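Local structure of heat shock protein, putative (Plasmodium falciparum, 1Y6Z) at residues M65-E68 and E69-I73; D84-S87 and E88-R92; R127-L130 and K131-M135. The protein is probably an ATP-dependent chaperone of the Hsp90 family that binds unfolded proteins, represented here by its middle domain. One frame throughout, in Å; residues are numbered along the deposited sequence.

Interaction 1: M65-E68 and E69-I73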
ATOM      1  N   MET B  65     -26.334 -11.145  -0.689  1.00 39.82           N
ATOM      2  CA  MET B  65     -24.985 -10.570  -0.574  1.00 40.03           C
ATOM      3  C   MET B  65     -24.944  -9.242   0.139  1.00 40.52           C
ATOM      4  O   MET B  65     -23.964  -8.912   0.809  1.00 39.16           O
ATOM      5  CB  MET B  65     -24.341 -10.394  -1.944  1.00 41.07           C
ATOM      6  CG  MET B  65     -23.486 -11.547  -2.348  1.00 39.52           C
ATOM      7  SD  MET B  65     -22.370 -10.936  -3.565  1.00 37.55           S
ATOM      8  CE  MET B  65     -23.449 -10.078  -4.630  1.00 42.25           C
ATOM      9  N   PHE B  66     -25.978  -8.445  -0.031  1.00 40.74           N
ATOM     10  CA  PHE B  66     -25.979  -7.163   0.642  1.00 43.50           C
ATOM     11  C   PHE B  66     -27.211  -7.020   1.508  1.00 46.06           C
ATOM     12  O   PHE B  66     -28.276  -7.549   1.155  1.00 46.42           O
ATOM     13  CB  PHE B  66     -25.779  -6.010  -0.359  1.00 42.16           C
ATOM     14  CG  PHE B  66     -24.460  -6.102  -1.116  1.00 40.95           C
ATOM     15  CD1 PHE B  66     -23.262  -5.697  -0.511  1.00 39.36           C
ATOM     16  CD2 PHE B  66     -24.418  -6.605  -2.414  1.00 40.24           C
ATOM     17  CE1 PHE B  66     -22.026  -5.808  -1.204  1.00 37.34           C
ATOM     18  CE2 PHE B  66     -23.199  -6.687  -3.122  1.00 39.70           C
ATOM     19  CZ  PHE B  66     -22.001  -6.305  -2.499  1.00 36.96           C
ATOM     20  N   ASP B  67     -27.006  -6.417   2.684  1.00 49.88           N
ATOM     21  CA  ASP B  67     -28.046  -6.089   3.679  1.00 52.85           C
ATOM     22  C   ASP B  67     -28.414  -4.651   3.403  1.00 54.35           C
ATOM     23  O   ASP B  67     -27.550  -3.771   3.419  1.00 54.22           O
ATOM     24  CB  ASP B  67     -27.487  -6.220   5.111  1.00 52.99           C
ATOM     25  CG  ASP B  67     -28.487  -5.785   6.227  1.00 55.24           C
ATOM     26  OD1 ASP B  67     -28.020  -5.270   7.278  1.00 53.01           O
ATOM     27  OD2 ASP B  67     -29.720  -5.989   6.079  1.00 57.87           O
ATOM     28  N   GLU B  68     -29.701  -4.413   3.150  1.00 56.38           N
ATOM     29  CA  GLU B  68     -30.178  -3.079   2.773  1.00 58.00           C
ATOM     30  C   GLU B  68     -29.967  -2.071   3.903  1.00 58.20           C
ATOM     31  O   GLU B  68     -29.976  -0.849   3.686  1.00 58.47           O
ATOM     32  CB  GLU B  68     -31.648  -3.139   2.374  1.00 58.23           C
ATOM     33  CG  GLU B  68     -32.602  -3.177   3.558  1.00 60.30           C
ATOM     34  CD  GLU B  68     -34.020  -3.542   3.177  1.00 62.27           C
ATOM     35  OE1 GLU B  68     -34.347  -3.493   1.963  1.00 63.31           O
ATOM     36  OE2 GLU B  68     -34.808  -3.866   4.107  1.00 61.89           O
ATOM     37  N   GLU B  69     -29.743  -2.608   5.099  1.00 58.66           N
ATOM     38  CA  GLU B  69     -29.648  -1.817   6.306  1.00 59.09           C
ATOM     39  C   GLU B  69     -28.216  -1.402   6.579  1.00 59.05           C
ATOM     40  O   GLU B  69     -27.972  -0.418   7.297  1.00 59.82           O
ATOM     41  CB  GLU B  69     -30.174  -2.625   7.475  1.00 59.56           C
ATOM     42  CG  GLU B  69     -31.600  -3.129   7.275  1.00 61.93           C
ATOM     43  CD  GLU B  69     -32.122  -3.881   8.479  1.00 64.77           C
ATOM     44  OE1 GLU B  69     -31.849  -3.431   9.617  1.00 65.57           O
ATOM     45  OE2 GLU B  69     -32.801  -4.915   8.288  1.00 66.39           O
ATOM     46  N   SER B  70     -27.285  -2.158   5.986  1.00 58.08           N
ATOM     47  CA  SER B  70     -25.844  -2.036   6.215  1.00 56.56           C
ATOM     48  C   SER B  70     -25.481  -1.741   7.671  1.00 55.56           C
ATOM     49  O   SER B  70     -25.171  -0.596   8.034  1.00 56.43           O
ATOM     50  CB  SER B  70     -25.224  -1.025   5.250  1.00 56.38           C
ATOM     51  OG  SER B  70     -24.036  -1.573   4.697  1.00 57.88           O
ATOM     52  N   ARG B  71     -25.522  -2.781   8.499  1.00 53.78           N
ATOM     53  CA  ARG B  71     -25.261  -2.645   9.936  1.00 51.88           C
ATOM     54  C   ARG B  71     -23.766  -2.530  10.263  1.00 49.37           C
ATOM     55  O   ARG B  71     -23.179  -1.441  10.147  1.00 51.18           O
ATOM     56  CB  ARG B  71     -25.896  -3.822  10.714  1.00 52.67           C
ATOM     57  CG  ARG B  71     -27.434  -3.906  10.652  1.00 55.73           C
ATOM     58  CD  ARG B  71     -28.102  -2.619  11.145  1.00 60.20           C
ATOM     59  NE  ARG B  71     -29.554  -2.766  11.232  1.00 64.22           N
ATOM     60  CZ  ARG B  71     -30.353  -2.077  12.053  1.00 66.11           C
ATOM     61  NH1 ARG B  71     -29.857  -1.164  12.885  1.00 67.28           N
ATOM     62  NH2 ARG B  71     -31.666  -2.297  12.034  1.00 66.15           N
ATOM     63  N   GLY B  72     -23.200  -3.637  10.736  1.00 44.73           N
ATOM     64  CA  GLY B  72     -21.766  -3.904  10.747  1.00 39.28           C
ATOM     65  C   GLY B  72     -20.870  -3.065  11.594  1.00 35.84           C
ATOM     66  O   GLY B  72     -20.193  -3.574  12.489  1.00 36.59           O
ATOM     67  N   ILE B  73     -20.792  -1.782  11.273  1.00 32.01           N
ATOM     68  CA  ILE B  73     -19.966  -0.872  12.030  1.00 28.71           C
ATOM     69  C   ILE B  73     -20.785   0.040  12.963  1.00 28.86           C
ATOM     70  O   ILE B  73     -21.713   0.748  12.539  1.00 26.39           O
ATOM     71  CB  ILE B  73     -19.044  -0.076  11.109  1.00 28.68           C
ATOM     72  CG1 ILE B  73     -18.171  -1.064  10.278  1.00 28.09           C
ATOM     73  CG2 ILE B  73     -18.201   0.850  11.893  1.00 27.83           C
ATOM     74  CD1 ILE B  73     -17.115  -0.348   9.470  1.00 32.91           C
TER
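Asp67 and Ser70 close a type I beta turn, the backbone N of Ser70 giving its hydrogen to Asp67 O at 3.0 Å. The turn lies on the surface of this Hsp90 middle domain, in the loop that leads from strand 47-53 into strand 73-77. The Asp67 side chain folds over the same turn: with CG anti to the backbone N (chi1 176°), its carboxylate lies against the start of Glu69, OD1 coming to 3.4 Å from Glu69 CB. Farther out the two side chains cross at a slant, carboxylate planes 55° apart, and Asp67 OD2 sits 3.9 Å from Glu69 OE2. That proximity of two acids would probably be unfavourable without a neighbouring positive charge. Arg71 supplies it. Its guanidinium meets Glu69 side-on through NE and NH2, both nitrogens converging on one oxygen, while its CG passes 3.7 Å from Asp67 OD1. The bend at chi2 (-57°) swings CD and NE toward the Glu69 carboxylate. Beyond the turn, Arg71 NH1 forms a salt bridge with Asp84, so the guanidinium serves two acids. Of the two bonds on Glu69 OE1, the one from Arg71 NH2 is shorter, 2.7 Å, and arrives nearly along the C-O axis of that oxygen; the one from Arg71 NE, at 2.9 Å, comes from the anti side and well out of the carboxylate plane.

Interaction 2: D84-S87 and E88-R92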
ATOM      1  N   ASP B  84     -25.701   1.462  14.704  1.00 43.71           N
ATOM      2  CA  ASP B  84     -24.877   0.487  13.993  1.00 42.92           C
ATOM      3  C   ASP B  84     -25.019   0.495  12.450  1.00 42.71           C
ATOM      4  O   ASP B  84     -24.985  -0.551  11.788  1.00 42.31           O
ATOM      5  CB  ASP B  84     -25.065  -0.908  14.600  1.00 43.38           C
ATOM      6  CG  ASP B  84     -26.497  -1.444  14.464  1.00 45.09           C
ATOM      7  OD1 ASP B  84     -27.367  -0.838  13.763  1.00 39.20           O
ATOM      8  OD2 ASP B  84     -26.728  -2.534  15.057  1.00 49.16           O
ATOM      9  N   LYS B  85     -25.165   1.685  11.882  1.00 42.38           N
ATOM     10  CA  LYS B  85     -25.379   1.831  10.449  1.00 42.79           C
ATOM     11  C   LYS B  85     -24.304   2.670   9.789  1.00 42.71           C
ATOM     12  O   LYS B  85     -24.495   3.223   8.693  1.00 43.23           O
ATOM     13  CB  LYS B  85     -26.774   2.428  10.179  1.00 43.18           C
ATOM     14  CG  LYS B  85     -27.885   1.592  10.770  1.00 44.96           C
ATOM     15  CD  LYS B  85     -29.197   2.342  10.834  1.00 50.95           C
ATOM     16  CE  LYS B  85     -30.327   1.358  10.931  1.00 52.41           C
ATOM     17  NZ  LYS B  85     -30.026   0.159  10.073  1.00 55.11           N
ATOM     18  N   PHE B  86     -23.148   2.739  10.433  1.00 42.17           N
ATOM     19  CA  PHE B  86     -22.068   3.544   9.905  1.00 42.39           C
ATOM     20  C   PHE B  86     -21.506   3.004   8.564  1.00 42.28           C
ATOM     21  O   PHE B  86     -20.905   3.752   7.781  1.00 41.74           O
ATOM     22  CB  PHE B  86     -20.972   3.669  10.945  1.00 42.34           C
ATOM     23  CG  PHE B  86     -19.953   4.648  10.576  1.00 43.98           C
ATOM     24  CD1 PHE B  86     -20.219   6.009  10.689  1.00 42.34           C
ATOM     25  CD2 PHE B  86     -18.736   4.231  10.018  1.00 47.28           C
ATOM     26  CE1 PHE B  86     -19.262   6.934  10.313  1.00 44.90           C
ATOM     27  CE2 PHE B  86     -17.775   5.168   9.625  1.00 46.72           C
ATOM     28  CZ  PHE B  86     -18.036   6.511   9.784  1.00 44.49           C
ATOM     29  N   SER B  87     -21.697   1.701   8.333  1.00 42.02           N
ATOM     30  CA  SER B  87     -21.293   1.029   7.110  1.00 42.63           C
ATOM     31  C   SER B  87     -22.002   1.498   5.811  1.00 42.83           C
ATOM     32  O   SER B  87     -21.503   1.237   4.701  1.00 42.27           O
ATOM     33  CB  SER B  87     -21.499  -0.477   7.268  1.00 42.42           C
ATOM     34  OG  SER B  87     -20.547  -1.014   8.167  1.00 44.37           O
ATOM     35  N   GLU B  88     -23.154   2.162   5.955  1.00 42.63           N
ATOM     36  CA  GLU B  88     -23.904   2.757   4.821  1.00 42.62           C
ATOM     37  C   GLU B  88     -23.128   3.847   4.058  1.00 42.00           C
ATOM     38  O   GLU B  88     -23.480   4.214   2.927  1.00 41.08           O
ATOM     39  CB  GLU B  88     -25.180   3.411   5.315  1.00 43.04           C
ATOM     40  CG  GLU B  88     -26.309   2.502   5.654  1.00 47.93           C
ATOM     41  CD  GLU B  88     -27.581   3.307   5.935  1.00 53.79           C
ATOM     42  OE1 GLU B  88     -28.023   4.052   5.018  1.00 55.40           O
ATOM     43  OE2 GLU B  88     -28.121   3.200   7.066  1.00 55.38           O
ATOM     44  N   SER B  89     -22.099   4.385   4.693  1.00 40.72           N
ATOM     45  CA  SER B  89     -21.273   5.374   4.045  1.00 40.69           C
ATOM     46  C   SER B  89     -19.921   4.819   3.516  1.00 39.27           C
ATOM     47  O   SER B  89     -19.188   5.533   2.798  1.00 38.17           O
ATOM     48  CB  SER B  89     -21.096   6.580   4.985  1.00 41.39           C
ATOM     49  OG  SER B  89     -20.492   6.176   6.204  1.00 45.79           O
ATOM     50  N   ILE B  90     -19.573   3.571   3.858  1.00 36.72           N
ATOM     51  CA  ILE B  90     -18.315   3.014   3.339  1.00 35.54           C
ATOM     52  C   ILE B  90     -18.644   2.202   2.078  1.00 33.44           C
ATOM     53  O   ILE B  90     -19.806   1.863   1.884  1.00 32.89           O
ATOM     54  CB  ILE B  90     -17.442   2.261   4.448  1.00 35.78           C
ATOM     55  CG1 ILE B  90     -17.950   0.854   4.734  1.00 35.22           C
ATOM     56  CG2 ILE B  90     -17.445   3.036   5.773  1.00 37.58           C
ATOM     57  CD1 ILE B  90     -16.913   0.004   5.531  1.00 37.48           C
ATOM     58  N   PRO B  91     -17.644   1.917   1.197  1.00 31.42           N
ATOM     59  CA  PRO B  91     -17.954   1.134  -0.017  1.00 29.94           C
ATOM     60  C   PRO B  91     -18.672  -0.142   0.361  1.00 27.49           C
ATOM     61  O   PRO B  91     -18.349  -0.742   1.366  1.00 25.46           O
ATOM     62  CB  PRO B  91     -16.582   0.802  -0.572  1.00 30.49           C
ATOM     63  CG  PRO B  91     -15.790   2.078  -0.190  1.00 31.98           C
ATOM     64  CD  PRO B  91     -16.234   2.304   1.250  1.00 31.47           C
ATOM     65  N   ARG B  92     -19.678  -0.523  -0.395  1.00 25.24           N
ATOM     66  CA  ARG B  92     -20.450  -1.677   0.076  1.00 25.29           C
ATOM     67  C   ARG B  92     -19.692  -2.987  -0.039  1.00 24.09           C
ATOM     68  O   ARG B  92     -20.080  -4.006   0.588  1.00 23.11           O
ATOM     69  CB  ARG B  92     -21.778  -1.783  -0.679  1.00 27.61           C
ATOM     70  CG  ARG B  92     -21.653  -2.314  -2.104  1.00 24.83           C
ATOM     71  CD  ARG B  92     -23.073  -2.450  -2.761  1.00 26.12           C
ATOM     72  NE  ARG B  92     -22.973  -3.042  -4.092  1.00 29.65           N
ATOM     73  CZ  ARG B  92     -24.012  -3.541  -4.780  1.00 32.49           C
ATOM     74  NH1 ARG B  92     -25.237  -3.498  -4.277  1.00 32.48           N
ATOM     75  NH2 ARG B  92     -23.834  -4.062  -5.968  1.00 32.29           N
TER
HETATM   76  O   HOH W   1     -20.224  -1.309   3.652  1.00 33.40           O
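Phe86 O is taken by the hydroxyl of Ser89, whose OG donates to it at 2.9 Å, and by a weak, longer bond from the backbone N of Ser89. Rotation of Ser89 about chi1 (59°) sets OG between its own N and carbonyl carbon, from where it reaches back to this oxygen and also stands over the centre of the Phe86 ring, 4.2 Å above its plane. The same OG has a weak, secondary approach to the Asn125 side-chain oxygen of helix 121-141. The backbone around it makes a short 3-10 turn after strand 80-83: Glu88 N donates to Lys85 O at 3.2 Å, and Ile90 N to Ser87 O at 3.1 Å. Ser87 O has a second donor, a water that also gives a hydrogen to Pro91 O. Ser87 OG, on a buried residue, has weak bonds to Ile73 N and Arg71 O. Lys85 and Glu88 run side by side, with Glu88 OE2 3.5 Å from Lys85 CB. Ile90 CG2 comes to 4.4 Å from Phe86 CE2, and both side chains touch Ile73 of strand 73-77 and Asn125, placing the turn between sheet and helix. Lys85 NZ and Glu88 OE2 stay 4.7 Å apart, which probably allows only a through-space attraction; the turn is probably held mainly by its carbonyls, Phe86 O with a hydroxyl and a weak N-H, Ser87 O with an N-H and a water.

Interaction 3: R127-L130 and K131-M135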
ATOM      1  N   ARG B 127      -9.915   6.321   5.792  1.00 27.70           N
ATOM      2  CA  ARG B 127      -8.914   5.738   6.702  1.00 27.01           C
ATOM      3  C   ARG B 127      -9.336   4.290   6.995  1.00 26.28           C
ATOM      4  O   ARG B 127      -8.513   3.384   7.093  1.00 23.75           O
ATOM      5  CB  ARG B 127      -8.972   6.478   8.025  1.00 28.35           C
ATOM      6  CG  ARG B 127      -7.834   7.447   8.498  1.00 33.69           C
ATOM      7  CD  ARG B 127      -7.243   8.349   7.493  1.00 37.92           C
ATOM      8  NE  ARG B 127      -6.665   9.598   8.070  1.00 40.74           N
ATOM      9  CZ  ARG B 127      -5.642   9.683   8.933  1.00 42.45           C
ATOM     10  NH1 ARG B 127      -5.198  10.891   9.324  1.00 43.84           N
ATOM     11  NH2 ARG B 127      -5.041   8.595   9.415  1.00 39.12           N
ATOM     12  N   ILE B 128     -10.632   4.106   7.178  1.00 25.21           N
ATOM     13  CA  ILE B 128     -11.144   2.741   7.371  1.00 24.34           C
ATOM     14  C   ILE B 128     -10.833   1.834   6.182  1.00 23.38           C
ATOM     15  O   ILE B 128     -10.430   0.701   6.361  1.00 22.08           O
ATOM     16  CB  ILE B 128     -12.632   2.760   7.689  1.00 25.98           C
ATOM     17  CG1 ILE B 128     -12.809   3.208   9.135  1.00 25.75           C
ATOM     18  CG2 ILE B 128     -13.245   1.342   7.566  1.00 26.56           C
ATOM     19  CD1 ILE B 128     -14.242   3.261   9.579  1.00 31.25           C
ATOM     20  N   VAL B 129     -11.065   2.300   4.959  1.00 23.40           N
ATOM     21  CA  VAL B 129     -10.849   1.458   3.781  1.00 23.61           C
ATOM     22  C   VAL B 129      -9.377   1.105   3.656  1.00 23.89           C
ATOM     23  O   VAL B 129      -9.000  -0.045   3.394  1.00 21.91           O
ATOM     24  CB  VAL B 129     -11.375   2.160   2.510  1.00 24.32           C
ATOM     25  CG1 VAL B 129     -11.064   1.351   1.238  1.00 23.56           C
ATOM     26  CG2 VAL B 129     -12.840   2.435   2.678  1.00 22.55           C
ATOM     27  N   LEU B 130      -8.518   2.098   3.821  1.00 24.43           N
ATOM     28  CA  LEU B 130      -7.112   1.823   3.821  1.00 24.34           C
ATOM     29  C   LEU B 130      -6.625   0.834   4.927  1.00 23.14           C
ATOM     30  O   LEU B 130      -5.805  -0.038   4.615  1.00 21.52           O
ATOM     31  CB  LEU B 130      -6.301   3.119   3.708  1.00 26.27           C
ATOM     32  CG  LEU B 130      -6.730   3.872   2.399  1.00 29.55           C
ATOM     33  CD1 LEU B 130      -5.957   5.205   2.154  1.00 33.15           C
ATOM     34  CD2 LEU B 130      -6.784   3.011   1.060  1.00 28.96           C
ATOM     35  N   LYS B 131      -7.130   0.944   6.166  1.00 22.49           N
ATOM     36  CA  LYS B 131      -6.740   0.014   7.235  1.00 22.27           C
ATOM     37  C   LYS B 131      -7.275  -1.382   6.881  1.00 21.35           C
ATOM     38  O   LYS B 131      -6.625  -2.381   7.187  1.00 21.21           O
ATOM     39  CB  LYS B 131      -7.282   0.449   8.618  1.00 24.06           C
ATOM     40  CG  LYS B 131      -6.508   1.616   9.213  1.00 24.16           C
ATOM     41  CD  LYS B 131      -5.210   1.168   9.784  1.00 24.77           C
ATOM     42  CE  LYS B 131      -4.482   2.375  10.382  1.00 33.38           C
ATOM     43  NZ  LYS B 131      -3.088   2.032  10.706  1.00 27.70           N
ATOM     44  N   SER B 132      -8.454  -1.427   6.256  1.00 20.65           N
ATOM     45  CA  SER B 132      -9.096  -2.724   5.906  1.00 21.47           C
ATOM     46  C   SER B 132      -8.270  -3.429   4.816  1.00 21.06           C
ATOM     47  O   SER B 132      -8.020  -4.591   4.911  1.00 21.44           O
ATOM     48  CB  SER B 132     -10.523  -2.486   5.371  1.00 20.35           C
ATOM     49  OG  SER B 132     -11.329  -1.956   6.397  1.00 23.06           O
ATOM     50  N   ILE B 133      -7.844  -2.692   3.780  1.00 21.04           N
ATOM     51  CA  ILE B 133      -6.964  -3.284   2.763  1.00 22.40           C
ATOM     52  C   ILE B 133      -5.609  -3.788   3.316  1.00 22.80           C
ATOM     53  O   ILE B 133      -5.195  -4.901   3.006  1.00 22.69           O
ATOM     54  CB  ILE B 133      -6.811  -2.330   1.529  1.00 22.28           C
ATOM     55  CG1 ILE B 133      -8.194  -2.101   0.901  1.00 22.94           C
ATOM     56  CG2 ILE B 133      -5.749  -2.896   0.533  1.00 26.03           C
ATOM     57  CD1 ILE B 133      -8.320  -0.988  -0.220  1.00 23.18           C
ATOM     58  N   SER B 134      -4.963  -3.004   4.187  1.00 24.01           N
ATOM     59  CA  SER B 134      -3.696  -3.359   4.767  1.00 25.24           C
ATOM     60  C   SER B 134      -3.835  -4.597   5.677  1.00 23.11           C
ATOM     61  O   SER B 134      -2.967  -5.495   5.645  1.00 22.61           O
ATOM     62  CB  SER B 134      -3.046  -2.111   5.449  1.00 27.47           C
ATOM     63  OG  SER B 134      -1.923  -2.486   6.242  1.00 34.37           O
ATOM     64  N   MET B 135      -4.954  -4.671   6.433  1.00 21.93           N
ATOM     65  CA  MET B 135      -5.309  -5.838   7.240  1.00 19.76           C
ATOM     66  C   MET B 135      -5.378  -7.104   6.345  1.00 20.12           C
ATOM     67  O   MET B 135      -4.813  -8.127   6.714  1.00 19.86           O
ATOM     68  CB  MET B 135      -6.652  -5.635   8.009  1.00 19.92           C
ATOM     69  CG  MET B 135      -7.186  -6.907   8.786  1.00 21.05           C
ATOM     70  SD  MET B 135      -8.485  -6.564  10.040  1.00 14.19           S
ATOM     71  CE  MET B 135      -9.488  -5.516   9.026  1.00 19.38           C
TER
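Ile128 O, at the end of a flat peptide group, takes two hydrogens from one residue, Ser132 N and Ser132 OG reaching it from opposite faces of the carbonyl plane. The hydrogen bond from Ser132 N to Ile128 O is 2.9 Å, and that from Ser132 OG to Ile128 O is 2.8 Å, its donor 38° out of the plane. Ser132 OG can get there because chi1 of -65° holds it beside its own N, over the previous turn. The other i to i+4 bonds are regular: Lys131 N to Arg127 O, Ile133 N to Val129 O and Ser134 N to Leu130 O. All belong to helix 121-141, which packs against strands 35-41 and 47-53 of the middle domain, with Ile128 and Ser132 both against Leu51. On the Val129 and Ile133 side, the two side chains run alongside each other, Val129 CG1 to Ile133 CD1 at 3.9 Å. Lys131 CG lies 3.4 Å from Arg127 O; the Lys131 side chain then bends at chi2, and Lys131 NZ forms a salt bridge with Glu141 of the second subunit, as Arg127 NE does with Glu195 of that subunit.

In the fold
From the N terminus, interaction 1 comes first, closing the turn that delivers the chain into strand 73-77. Strand 80-83 then ends in interaction 2, whose turn leads on toward strand 98-103, and interaction 3 follows on helix 121-141. The three are in series: none encloses or crosses another. Interactions 1 and 2 sit side by side, centres about 7 Å apart, joined by the Arg71 salt bridge and by a probable backbone hydrogen bond between Ile73 and Phe86. Interaction 2 in turn rests on the helix, with Pro91 against Val129 and Phe86 against Ile128. Interactions 1 and 3 do not touch, so residues 84-92 link the surface turn to the helix.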